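Local coordinates for protein RNA methyltransferase, TrmH family (Porphyromonas gingivalis, PDB 2I6D) that probably binds RNA and transfers a methyl group to it, as a member of the TrmH family of the knotted SPOUT methyltransferases, at residues Leu13-Leu16 against Lys20-Leu23; Gln26-Glu31 against Pro41-Arg46; Asp92-Pro97 against Asp140-Lys145; Thr123-Gly128 against Met151-Arg156. One frame throughout, in Å; residues are numbered along the deposited sequence.

Overall arrangement
Contacts 1 and 2 belong to the substrate-binding domain, contact 4 to the SpoU methylase part, and contact 3 joins the two. Contact 1 leads directly into contact 2, since helix 19-25 runs into strand 27-31; their centres are about 12 Å apart. Contact 3 touches both. Arg22 NH2 forms a salt bridge of 2.8 Å with Asp140 OD2, and Phe28 CZ packs 3.7 Å from Phe142 CD1. Contact 4 lies farther off, its centre about 17 Å from that of contact 2, but Tyr43 OH reaches Leu154 O at 2.9 Å. Contacts 1 and 4 do not touch; their nearest atoms are about 10 Å apart.

Contact 1. Residues Leu13-Leu16 against Lys20-Leu23; sequences LRSL and KYRL
Tyr21 and Arg22 of helix 19-25 meet Ser15 and Leu16, in the last part of the first segment; the contact joins two consecutive helices with a short link in the MRM3-like substrate-binding domain. Only three residues separate the two segments, and 225 Å² is buried between them. Tyr21 comes first. Its CB lies 3.2 Å from the backbone O of Ser15. The root of its ring, CG, is 3.7 Å from Ser15 CB. The ring thus meets the serine with its near end, and its hydroxyl lies beyond the contact. Ser15 OG also lies near Tyr21 CB, but its hydrogen bond is to the backbone O of Phe12, one helical turn back. Leu16 touches the second helix lightly, with CD2 4.1 Å from the backbone O of Tyr21. Arg22 follows and carries the polar part. Its chain bends at chi3 (-68°), which carries the guanidinium edge to Leu16 O. Its other terminal nitrogen, NH2, forms a salt bridge with Asp140. Leu16 O lies at the guanidinium edge, 9° out of its plane, and accepts a hydrogen bond from Arg22 NH1 at 2.9 Å, with an N-H...O angle of 159°.

Contact 2. Residues Gln26-Glu31 against Pro41-Arg46; sequences QAFAVE and PFYRCR
The CA path of residues 26-28, where strand 27-31 opens, runs at 100° to that of residues 43-46. The backbones stay well separated: the nearest CA pair, Ala27 and Arg46, is 8.3 Å apart. Gln26, with positive phi, is the C-prime residue of the Schellman motif that ends helix 19-25. The chain enters the strand directly after it. Side chains bridge the gap in two places. At the first, the Phe28 ring points its edge toward the face of Tyr43 in an offset edge-to-face pair. The ring centroids are 5.6 Å apart and the planes stand at 85°. Phe28 CZ makes the nearest approach, 3.8 Å from Tyr43 CD1. Tyr43 OH hydrogen-bonds to the backbone O of Leu154, which ties this ring to the methyltransferase part. At the second place, the extended Arg46 chain, in the conformer given, brings NH2 to within 3.6 Å of Ala27 CB. A water lies between Gln26 O and Arg46 NH2, but this link is doubtful. Arg46 NH1 forms a salt bridge with Glu25. Strands 27-31 and 45-51 do not pair with each other, because strand 87-92 lies between them and pairs antiparallel with both. This is the mixed four-stranded sheet of the MRM3-like substrate-binding domain, with the aromatic pair at the end that faces the methyltransferase part.

Contact 3. Residues Asp92-Pro97 against Asp140-Lys145; sequences DLPAEP and DVFSPK
Phe142 reaches from the turn before helix 144-148 to Leu93 and Pro94, which follow strand 87-92. Its side chain carries the whole contact: the base meets Leu93 and the tip meets Pro94. The first torsion turns CG anti to the carbonyl carbon (chi1 -64°), which points the ring at these two residues. Phe142 CB lies 3.9 Å from Leu93 CD1. The same methyl sits beside the root of the ring, 3.7 Å from Phe142 CG. Leu93 CD1 comes nearest Phe142 CD2, at 3.6 Å. Farther out, CE2 and CE1 come near Pro94 CD. At the tip, Phe142 CZ touches Pro94 CD and Pro94 CG alike, each at 3.7 Å. The phenylalanine and the proline approach from opposite directions, so the ring end meets the CG-CD side of the pyrrolidine. Val141 CG2 covers one ring face near its rim, and the ring also meets that of Phe28, with planes at about 45°. The contact between the segments is entirely apolar. The base of Phe142 is held by its own turn. Its backbone N donates to Asp140 OD1 at 3.0 Å, which closes an Asx turn; the donor comes from above the carboxylate plane. Asp140 O accepts two bonds, from Ser143 N and, at 2.7 Å, from Ser143 OG. Asp140 OD2 also makes a salt bridge with Arg19. The motif is a type I beta turn, Asp140 to Ser143, with Ser143 at the N-cap position of helix 144-148; it packs at the junction of the substrate-binding domain and the SpoU methylase part.

Contact 4. Residues Thr123-Gly128 against Met151-Arg156; sequences TADWFG and MGALAR
Asp125 and Ala153 mark the closest backbone approach, CA to CA 5.5 Å, where the last turns of helix 114-127 pass the loop that leads to strand 158-161. In this loop, residues 153-155 have helical backbone angles without the regular bonds. Asp125 bears most of the contact. Its CB packs on Ala153 CB at 3.8 Å, and its carboxylate, with CG anti to the backbone N (chi1 -170°), faces Arg156. The arginine grips it side-on with two nitrogens. NE donates to the syn lone pair of OD1, with Arg156 NE to Asp125 OD1 at 2.9 Å. NH2 donates to the syn side of OD2, with Arg156 NH2 to Asp125 OD2 at 3.0 Å. Both N-H...O angles are 174°, and the two group planes are only 18° apart. This pairing fixes the rotation of the carboxylate. A water adds a further bond to Asp125 OD2, at 2.6 Å, and links it to the backbone O of Met151, a selenomethionine. The helix ends in a Schellman motif at Gly128. Arg156 NH1 forms a second salt bridge, to Glu38 of helix 33-39. The arginine therefore lies between helix 114-127 of the methyltransferase part and a helix of the substrate-binding domain, just before strand 158-161 at the edge of the parallel sheet.

Contact 1. Residues Leu13-Leu16 against Lys20-Leu23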
loop_
_atom_site.group_PDB
_atom_site.type_symbol
_atom_site.label_atom_id
_atom_site.label_comp_id
_atom_site.label_asym_id
_atom_site.label_seq_id
_atom_site.Cartn_x
_atom_site.Cartn_y
_atom_site.Cartn_z
ATOM N N LEU A 13 -7.897 -8.766 19.002
ATOM C CA LEU A 13 -7.997 -9.096 17.577
ATOM C C LEU A 13 -9.068 -8.259 16.850
ATOM O O LEU A 13 -8.830 -7.722 15.741
ATOM C CB LEU A 13 -8.253 -10.604 17.398
ATOM C CG LEU A 13 -6.996 -11.457 17.617
ATOM C CD1 LEU A 13 -7.400 -12.884 17.904
ATOM C CD2 LEU A 13 -6.000 -11.379 16.378
ATOM N N ARG A 14 -10.239 -8.142 17.467
ATOM C CA ARG A 14 -11.359 -7.402 16.834
ATOM C C ARG A 14 -11.084 -5.897 16.740
ATOM O O ARG A 14 -11.518 -5.246 15.810
ATOM C CB ARG A 14 -12.672 -7.658 17.580
ATOM C CG ARG A 14 -13.169 -9.110 17.464
ATOM C CD ARG A 14 -14.423 -9.382 18.319
ATOM N NE ARG A 14 -15.536 -8.500 17.987
ATOM C CZ ARG A 14 -16.299 -8.630 16.907
ATOM N NH1 ARG A 14 -16.092 -9.629 16.045
ATOM N NH2 ARG A 14 -17.283 -7.763 16.694
ATOM N N SER A 15 -10.345 -5.359 17.711
ATOM C CA SER A 15 -10.073 -3.928 17.778
ATOM C C SER A 15 -9.238 -3.462 16.578
ATOM O O SER A 15 -9.302 -2.294 16.193
ATOM C CB SER A 15 -9.347 -3.585 19.082
ATOM O OG SER A 15 -7.990 -4.001 19.003
ATOM N N LEU A 16 -8.478 -4.371 15.962
ATOM C CA LEU A 16 -7.522 -3.949 14.927
ATOM C C LEU A 16 -8.172 -3.593 13.584
ATOM O O LEU A 16 -7.510 -3.058 12.673
ATOM C CB LEU A 16 -6.426 -5.007 14.733
ATOM C CG LEU A 16 -5.604 -5.295 15.988
ATOM C CD1 LEU A 16 -4.619 -6.444 15.706
ATOM C CD2 LEU A 16 -4.887 -4.044 16.574
ATOM N N LYS A 20 -7.988 3.584 15.063
ATOM C CA LYS A 20 -7.712 4.032 16.423
ATOM C C LYS A 20 -6.876 2.997 17.177
ATOM O O LYS A 20 -5.878 3.340 17.824
ATOM C CB LYS A 20 -9.028 4.319 17.151
ATOM C CG LYS A 20 -8.917 4.542 18.646
ATOM C CD LYS A 20 -10.311 4.546 19.282
ATOM C CE LYS A 20 -10.240 4.632 20.785
ATOM N NZ LYS A 20 -11.608 4.744 21.395
ATOM N N TYR A 21 -7.275 1.731 17.078
ATOM C CA TYR A 21 -6.605 0.680 17.815
ATOM C C TYR A 21 -5.335 0.166 17.152
ATOM O O TYR A 21 -4.395 -0.229 17.852
ATOM C CB TYR A 21 -7.584 -0.441 18.177
ATOM C CG TYR A 21 -8.602 0.075 19.178
ATOM C CD1 TYR A 21 -8.235 0.324 20.503
ATOM C CD2 TYR A 21 -9.908 0.371 18.791
ATOM C CE1 TYR A 21 -9.141 0.815 21.417
ATOM C CE2 TYR A 21 -10.832 0.868 19.715
ATOM C CZ TYR A 21 -10.437 1.079 21.020
ATOM O OH TYR A 21 -11.320 1.583 21.933
ATOM N N ARG A 22 -5.280 0.211 15.819
ATOM C CA ARG A 22 -4.038 -0.109 15.119
ATOM C C ARG A 22 -2.958 0.852 15.575
ATOM O O ARG A 22 -1.839 0.425 15.835
ATOM C CB ARG A 22 -4.197 -0.057 13.598
ATOM C CG ARG A 22 -5.099 -1.167 13.062
ATOM C CD ARG A 22 -4.934 -1.355 11.537
ATOM N NE ARG A 22 -5.437 -0.207 10.780
ATOM C CZ ARG A 22 -6.711 -0.009 10.455
ATOM N NH1 ARG A 22 -7.642 -0.875 10.828
ATOM N NH2 ARG A 22 -7.052 1.064 9.757
ATOM N N LEU A 23 -3.320 2.132 15.717
ATOM C CA LEU A 23 -2.389 3.162 16.161
ATOM C C LEU A 23 -1.974 2.967 17.614
ATOM O O LEU A 23 -0.786 3.056 17.941
ATOM C CB LEU A 23 -2.997 4.560 15.997
ATOM C CG LEU A 23 -3.079 5.132 14.584
ATOM C CD1 LEU A 23 -3.846 6.433 14.614
ATOM C CD2 LEU A 23 -1.677 5.317 13.962
#

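Contact 2. Residues Gln26-Glu31 against Pro41-Arg46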
loop_
_atom_site.group_PDB
_atom_site.type_symbol
_atom_site.label_atom_id
_atom_site.label_comp_id
_atom_site.label_asym_id
_atom_site.label_seq_id
_atom_site.Cartn_x
_atom_site.Cartn_y
_atom_site.Cartn_z
ATOM N N GLN A 26 -0.013 -0.160 17.814
ATOM C CA GLN A 26 1.022 -0.228 16.782
ATOM C C GLN A 26 1.019 -1.623 16.172
ATOM O O GLN A 26 2.053 -2.296 16.114
ATOM C CB GLN A 26 2.412 0.164 17.333
ATOM C CG GLN A 26 2.568 1.691 17.564
ATOM C CD GLN A 26 2.458 2.495 16.259
ATOM O OE1 GLN A 26 3.286 2.350 15.347
ATOM N NE2 GLN A 26 1.421 3.327 16.162
ATOM N N ALA A 27 -0.167 -2.056 15.739
ATOM C CA ALA A 27 -0.357 -3.404 15.217
ATOM C C ALA A 27 -1.422 -3.446 14.108
ATOM O O ALA A 27 -2.282 -2.564 14.017
ATOM C CB ALA A 27 -0.742 -4.353 16.339
ATOM N N PHE A 28 -1.366 -4.474 13.269
ATOM C CA PHE A 28 -2.414 -4.677 12.268
ATOM C C PHE A 28 -2.518 -6.157 11.988
ATOM O O PHE A 28 -1.545 -6.913 12.204
ATOM C CB PHE A 28 -2.123 -3.876 10.980
ATOM C CG PHE A 28 -0.948 -4.399 10.179
ATOM C CD1 PHE A 28 -1.155 -5.261 9.105
ATOM C CD2 PHE A 28 0.353 -4.066 10.522
ATOM C CE1 PHE A 28 -0.079 -5.737 8.356
ATOM C CE2 PHE A 28 1.461 -4.553 9.763
ATOM C CZ PHE A 28 1.227 -5.389 8.689
ATOM N N ALA A 29 -3.683 -6.593 11.516
ATOM C CA ALA A 29 -3.905 -7.998 11.253
ATOM C C ALA A 29 -3.894 -8.309 9.750
ATOM O O ALA A 29 -4.231 -7.459 8.896
ATOM C CB ALA A 29 -5.232 -8.457 11.879
ATOM N N VAL A 30 -3.557 -9.552 9.459
ATOM C CA VAL A 30 -3.522 -10.119 8.111
ATOM C C VAL A 30 -4.159 -11.491 8.205
ATOM O O VAL A 30 -3.857 -12.277 9.142
ATOM C CB VAL A 30 -2.061 -10.244 7.598
ATOM C CG1 VAL A 30 -1.982 -10.849 6.159
ATOM C CG2 VAL A 30 -1.355 -8.859 7.638
ATOM N N GLU A 31 -5.043 -11.780 7.261
ATOM C CA GLU A 31 -5.781 -13.045 7.250
ATOM C C GLU A 31 -5.470 -13.954 6.063
ATOM O O GLU A 31 -5.302 -13.514 4.913
ATOM C CB GLU A 31 -7.283 -12.803 7.355
ATOM C CG GLU A 31 -7.684 -11.926 8.555
ATOM C CD GLU A 31 -9.207 -11.843 8.679
ATOM O OE1 GLU A 31 -9.875 -12.801 8.252
ATOM O OE2 GLU A 31 -9.739 -10.820 9.166
ATOM N N PRO A 41 8.123 -13.096 6.713
ATOM C CA PRO A 41 9.551 -12.740 6.705
ATOM C C PRO A 41 9.835 -11.244 6.780
ATOM O O PRO A 41 10.999 -10.842 6.955
ATOM C CB PRO A 41 10.045 -13.269 5.353
ATOM C CG PRO A 41 9.018 -14.282 4.931
ATOM C CD PRO A 41 7.714 -13.739 5.454
ATOM N N PHE A 42 8.815 -10.410 6.637
ATOM C CA PHE A 42 9.057 -8.963 6.472
ATOM C C PHE A 42 8.463 -8.072 7.569
ATOM O O PHE A 42 8.655 -6.841 7.567
ATOM C CB PHE A 42 8.541 -8.519 5.114
ATOM C CG PHE A 42 9.221 -9.209 3.976
ATOM C CD1 PHE A 42 10.494 -8.823 3.576
ATOM C CD2 PHE A 42 8.605 -10.281 3.339
ATOM C CE1 PHE A 42 11.143 -9.493 2.530
ATOM C CE2 PHE A 42 9.238 -10.943 2.282
ATOM C CZ PHE A 42 10.510 -10.549 1.881
ATOM N N TYR A 43 7.704 -8.682 8.462
ATOM C CA TYR A 43 6.980 -7.976 9.515
ATOM C C TYR A 43 7.165 -8.746 10.784
ATOM O O TYR A 43 7.386 -9.951 10.744
ATOM C CB TYR A 43 5.472 -7.858 9.196
ATOM C CG TYR A 43 5.237 -6.899 8.079
ATOM C CD1 TYR A 43 4.985 -5.544 8.340
ATOM C CD2 TYR A 43 5.334 -7.328 6.753
ATOM C CE1 TYR A 43 4.808 -4.656 7.306
ATOM C CE2 TYR A 43 5.195 -6.442 5.704
ATOM C CZ TYR A 43 4.913 -5.108 5.986
ATOM O OH TYR A 43 4.754 -4.229 4.941
ATOM N N ARG A 44 7.080 -8.035 11.901
ATOM C CA ARG A 44 7.292 -8.628 13.204
ATOM C C ARG A 44 5.967 -9.195 13.674
ATOM O O ARG A 44 5.048 -8.445 13.973
ATOM C CB ARG A 44 7.756 -7.555 14.175
ATOM C CG ARG A 44 8.735 -8.025 15.225
ATOM C CD ARG A 44 8.093 -8.969 16.192
ATOM N NE ARG A 44 8.989 -9.280 17.306
ATOM C CZ ARG A 44 8.684 -10.103 18.307
ATOM N NH1 ARG A 44 9.575 -10.315 19.291
ATOM N NH2 ARG A 44 7.489 -10.709 18.336
ATOM N N CYS A 45 5.886 -10.514 13.769
ATOM C CA CYS A 45 4.645 -11.159 14.188
ATOM C C CYS A 45 4.522 -11.226 15.729
ATOM O O CYS A 45 5.420 -11.722 16.410
ATOM C CB CYS A 45 4.528 -12.540 13.546
ATOM S SG CYS A 45 2.982 -13.362 14.008
ATOM N N ARG A 46 3.407 -10.704 16.240
ATOM C CA ARG A 46 3.061 -10.613 17.661
ATOM C C ARG A 46 2.194 -11.811 18.087
ATOM O O ARG A 46 2.270 -12.307 19.210
ATOM C CB ARG A 46 2.253 -9.310 17.810
ATOM C CG ARG A 46 1.914 -8.808 19.208
ATOM C CD ARG A 46 1.428 -7.353 19.098
ATOM N NE ARG A 46 0.626 -6.918 20.233
ATOM C CZ ARG A 46 0.258 -5.658 20.463
ATOM N NH1 ARG A 46 -0.467 -5.359 21.535
ATOM N NH2 ARG A 46 0.623 -4.693 19.632
HETATM O O HOH W 1 2.651 -4.304 18.303
#

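Contact 3. Residues Asp92-Pro97 against Asp140-Lys145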
loop_
_atom_site.group_PDB
_atom_site.type_symbol
_atom_site.label_atom_id
_atom_site.label_comp_id
_atom_site.label_asym_id
_atom_site.label_seq_id
_atom_site.Cartn_x
_atom_site.Cartn_y
_atom_site.Cartn_z
ATOM N N ASP A 92 3.430 -6.156 13.951
ATOM C CA ASP A 92 3.746 -4.797 14.306
ATOM C C ASP A 92 3.614 -3.878 13.101
ATOM O O ASP A 92 4.098 -4.185 11.997
ATOM C CB ASP A 92 5.196 -4.703 14.792
ATOM C CG ASP A 92 5.387 -5.220 16.205
ATOM O OD1 ASP A 92 4.396 -5.605 16.872
ATOM O OD2 ASP A 92 6.555 -5.217 16.639
ATOM N N LEU A 93 2.982 -2.735 13.327
ATOM C CA LEU A 93 2.988 -1.650 12.375
ATOM C C LEU A 93 4.445 -1.177 12.259
ATOM O O LEU A 93 5.095 -0.940 13.280
ATOM C CB LEU A 93 2.088 -0.547 12.932
ATOM C CG LEU A 93 1.241 0.361 12.059
ATOM C CD1 LEU A 93 0.412 -0.425 11.082
ATOM C CD2 LEU A 93 0.337 1.192 12.959
ATOM N N PRO A 94 4.983 -1.083 11.027
ATOM C CA PRO A 94 6.363 -0.664 10.824
ATOM C C PRO A 94 6.609 0.665 11.505
ATOM O O PRO A 94 5.731 1.529 11.508
ATOM C CB PRO A 94 6.471 -0.489 9.307
ATOM C CG PRO A 94 5.426 -1.306 8.751
ATOM C CD PRO A 94 4.313 -1.393 9.757
ATOM N N ALA A 95 7.775 0.800 12.116
ATOM C CA ALA A 95 8.093 1.991 12.862
ATOM C C ALA A 95 8.126 3.118 11.849
ATOM O O ALA A 95 9.146 3.318 11.183
ATOM C CB ALA A 95 9.440 1.833 13.555
ATOM N N GLU A 96 7.000 3.835 11.739
ATOM C CA GLU A 96 6.751 4.808 10.654
ATOM C C GLU A 96 7.988 5.532 10.108
ATOM O O GLU A 96 8.600 6.362 10.786
ATOM C CB GLU A 96 5.637 5.789 11.029
ATOM C CG GLU A 96 4.951 6.432 9.823
ATOM C CD GLU A 96 3.531 6.884 10.123
ATOM O OE1 GLU A 96 3.301 8.113 10.196
ATOM O OE2 GLU A 96 2.646 6.014 10.284
ATOM N N PRO A 97 8.345 5.220 8.852
ATOM C CA PRO A 97 9.654 5.617 8.358
ATOM C C PRO A 97 9.706 7.027 7.755
ATOM O O PRO A 97 8.681 7.572 7.326
ATOM C CB PRO A 97 9.942 4.560 7.290
ATOM C CG PRO A 97 8.571 4.228 6.721
ATOM C CD PRO A 97 7.561 4.494 7.831
ATOM N N ASP A 140 -5.753 4.046 4.236
ATOM C CA ASP A 140 -4.793 3.437 5.158
ATOM C C ASP A 140 -4.350 2.075 4.587
ATOM O O ASP A 140 -5.158 1.153 4.522
ATOM C CB ASP A 140 -5.454 3.265 6.550
ATOM C CG ASP A 140 -4.515 2.674 7.609
ATOM O OD1 ASP A 140 -3.374 2.274 7.309
ATOM O OD2 ASP A 140 -4.930 2.620 8.780
ATOM N N VAL A 141 -3.081 1.935 4.208
ATOM C CA VAL A 141 -2.602 0.684 3.574
ATOM C C VAL A 141 -2.669 -0.531 4.506
ATOM O O VAL A 141 -2.755 -1.670 4.027
ATOM C CB VAL A 141 -1.178 0.790 2.955
ATOM C CG1 VAL A 141 -1.187 1.723 1.756
ATOM C CG2 VAL A 141 -0.141 1.230 4.014
ATOM N N PHE A 142 -2.664 -0.279 5.814
ATOM C CA PHE A 142 -2.713 -1.355 6.809
ATOM C C PHE A 142 -4.120 -1.678 7.287
ATOM O O PHE A 142 -4.310 -2.520 8.177
ATOM C CB PHE A 142 -1.765 -1.061 7.963
ATOM C CG PHE A 142 -0.322 -1.028 7.531
ATOM C CD1 PHE A 142 0.313 -2.199 7.127
ATOM C CD2 PHE A 142 0.380 0.171 7.492
ATOM C CE1 PHE A 142 1.631 -2.184 6.686
ATOM C CE2 PHE A 142 1.713 0.195 7.065
ATOM C CZ PHE A 142 2.332 -0.982 6.662
ATOM N N SER A 143 -5.110 -1.007 6.701
ATOM C CA SER A 143 -6.519 -1.322 6.987
ATOM C C SER A 143 -6.781 -2.702 6.356
ATOM O O SER A 143 -6.147 -3.030 5.363
ATOM C CB SER A 143 -7.454 -0.259 6.391
ATOM O OG SER A 143 -7.353 -0.271 4.969
ATOM N N PRO A 144 -7.664 -3.527 6.964
ATOM C CA PRO A 144 -8.026 -4.833 6.403
ATOM C C PRO A 144 -8.425 -4.771 4.930
ATOM O O PRO A 144 -8.092 -5.672 4.153
ATOM C CB PRO A 144 -9.243 -5.233 7.223
ATOM C CG PRO A 144 -9.025 -4.583 8.551
ATOM C CD PRO A 144 -8.334 -3.283 8.259
ATOM N N LYS A 145 -9.159 -3.731 4.548
ATOM C CA LYS A 145 -9.633 -3.683 3.171
ATOM C C LYS A 145 -8.448 -3.631 2.186
ATOM O O LYS A 145 -8.413 -4.394 1.206
ATOM C CB LYS A 145 -10.636 -2.547 2.955
ATOM C CG LYS A 145 -11.295 -2.607 1.572
ATOM C CD LYS A 145 -12.776 -2.220 1.605
ATOM C CE LYS A 145 -13.469 -2.594 0.288
ATOM N NZ LYS A 145 -14.984 -2.528 0.366
#

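Contact 4. Residues Thr123-Gly128 against Met151-Arg156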
loop_
_atom_site.group_PDB
_atom_site.type_symbol
_atom_site.label_atom_id
_atom_site.label_comp_id
_atom_site.label_asym_id
_atom_site.label_seq_id
_atom_site.Cartn_x
_atom_site.Cartn_y
_atom_site.Cartn_z
ATOM N N THR A 123 0.147 -3.124 -8.669
ATOM C CA THR A 123 0.866 -2.617 -9.843
ATOM C C THR A 123 2.316 -2.263 -9.505
ATOM O O THR A 123 3.228 -2.640 -10.228
ATOM C CB THR A 123 0.162 -1.372 -10.421
ATOM O OG1 THR A 123 -1.032 -1.794 -11.083
ATOM C CG2 THR A 123 1.081 -0.626 -11.435
ATOM N N ALA A 124 2.515 -1.550 -8.396
ATOM C CA ALA A 124 3.854 -1.204 -7.909
ATOM C C ALA A 124 4.692 -2.485 -7.711
ATOM O O ALA A 124 5.836 -2.566 -8.142
ATOM C CB ALA A 124 3.741 -0.411 -6.585
ATOM N N ASP A 125 4.104 -3.506 -7.103
ATOM C CA ASP A 125 4.808 -4.757 -6.911
ATOM C C ASP A 125 5.147 -5.413 -8.244
ATOM O O ASP A 125 6.288 -5.865 -8.428
ATOM C CB ASP A 125 4.013 -5.716 -6.005
ATOM C CG ASP A 125 4.816 -6.926 -5.585
ATOM O OD1 ASP A 125 6.058 -6.854 -5.443
ATOM O OD2 ASP A 125 4.202 -7.974 -5.384
ATOM N N TRP A 126 4.171 -5.489 -9.149
ATOM C CA TRP A 126 4.372 -6.107 -10.469
ATOM C C TRP A 126 5.599 -5.505 -11.190
ATOM O O TRP A 126 6.406 -6.230 -11.780
ATOM C CB TRP A 126 3.114 -5.920 -11.351
ATOM C CG TRP A 126 3.153 -6.749 -12.617
ATOM C CD1 TRP A 126 3.691 -6.408 -13.837
ATOM C CD2 TRP A 126 2.651 -8.072 -12.755
ATOM N NE1 TRP A 126 3.542 -7.449 -14.727
ATOM C CE2 TRP A 126 2.906 -8.483 -14.086
ATOM C CE3 TRP A 126 1.996 -8.952 -11.879
ATOM C CZ2 TRP A 126 2.521 -9.736 -14.562
ATOM C CZ3 TRP A 126 1.632 -10.203 -12.347
ATOM C CH2 TRP A 126 1.893 -10.580 -13.683
ATOM N N PHE A 127 5.701 -4.172 -11.173
ATOM C CA PHE A 127 6.759 -3.468 -11.926
ATOM C C PHE A 127 8.037 -3.201 -11.118
ATOM O O PHE A 127 9.036 -2.664 -11.641
ATOM C CB PHE A 127 6.195 -2.186 -12.505
ATOM C CG PHE A 127 5.233 -2.446 -13.647
ATOM C CD1 PHE A 127 5.706 -2.936 -14.871
ATOM C CD2 PHE A 127 3.862 -2.280 -13.461
ATOM C CE1 PHE A 127 4.829 -3.224 -15.931
ATOM C CE2 PHE A 127 2.975 -2.526 -14.532
ATOM C CZ PHE A 127 3.464 -3.012 -15.745
ATOM N N GLY A 128 8.009 -3.566 -9.848
ATOM C CA GLY A 128 9.217 -3.530 -8.998
ATOM C C GLY A 128 9.457 -2.162 -8.358
ATOM O O GLY A 128 10.600 -1.824 -8.006
HETATM N N MSE A 151 -2.480 -8.767 -2.446
HETATM C CA MSE A 151 -1.807 -9.843 -3.209
HETATM C C MSE A 151 -0.344 -10.055 -2.796
HETATM O O MSE A 151 0.485 -10.459 -3.617
HETATM C CB MSE A 151 -1.862 -9.576 -4.726
HETATM C CG MSE A 151 -2.853 -10.418 -5.522
HETATM SE SE MSE A 151 -2.114 -11.302 -7.156
HETATM C CE MSE A 151 -0.472 -10.282 -7.474
ATOM N N GLY A 152 -0.030 -9.768 -1.533
ATOM C CA GLY A 152 1.332 -9.916 -1.034
ATOM C C GLY A 152 2.235 -8.730 -1.301
ATOM O O GLY A 152 3.431 -8.792 -1.010
ATOM N N ALA A 153 1.680 -7.645 -1.845
ATOM C CA ALA A 153 2.537 -6.522 -2.271
ATOM C C ALA A 153 3.342 -5.893 -1.109
ATOM O O ALA A 153 4.461 -5.366 -1.313
ATOM C CB ALA A 153 1.728 -5.458 -2.996
ATOM N N LEU A 154 2.794 -5.965 0.099
ATOM C CA LEU A 154 3.465 -5.385 1.264
ATOM C C LEU A 154 4.713 -6.152 1.702
ATOM O O LEU A 154 5.487 -5.663 2.533
ATOM C CB LEU A 154 2.488 -5.215 2.431
ATOM C CG LEU A 154 1.259 -4.374 2.053
ATOM C CD1 LEU A 154 0.147 -4.500 3.086
ATOM C CD2 LEU A 154 1.642 -2.896 1.834
ATOM N N ALA A 155 4.938 -7.323 1.126
ATOM C CA ALA A 155 6.201 -8.019 1.326
ATOM C C ALA A 155 7.373 -7.280 0.684
ATOM O O ALA A 155 8.509 -7.386 1.158
ATOM C CB ALA A 155 6.115 -9.464 0.807
ATOM N N ARG A 156 7.120 -6.551 -0.404
ATOM C CA ARG A 156 8.197 -5.986 -1.165
ATOM C C ARG A 156 8.054 -4.498 -1.414
ATOM O O ARG A 156 9.017 -3.869 -1.821
ATOM C CB ARG A 156 8.335 -6.688 -2.499
ATOM C CG ARG A 156 9.047 -8.024 -2.432
ATOM C CD ARG A 156 8.809 -8.779 -3.737
ATOM N NE ARG A 156 7.377 -8.963 -3.935
ATOM C CZ ARG A 156 6.686 -9.971 -3.424
ATOM N NH1 ARG A 156 7.304 -10.898 -2.692
ATOM N NH2 ARG A 156 5.376 -10.051 -3.642
HETATM O O HOH W 2 1.590 -8.281 -5.636
#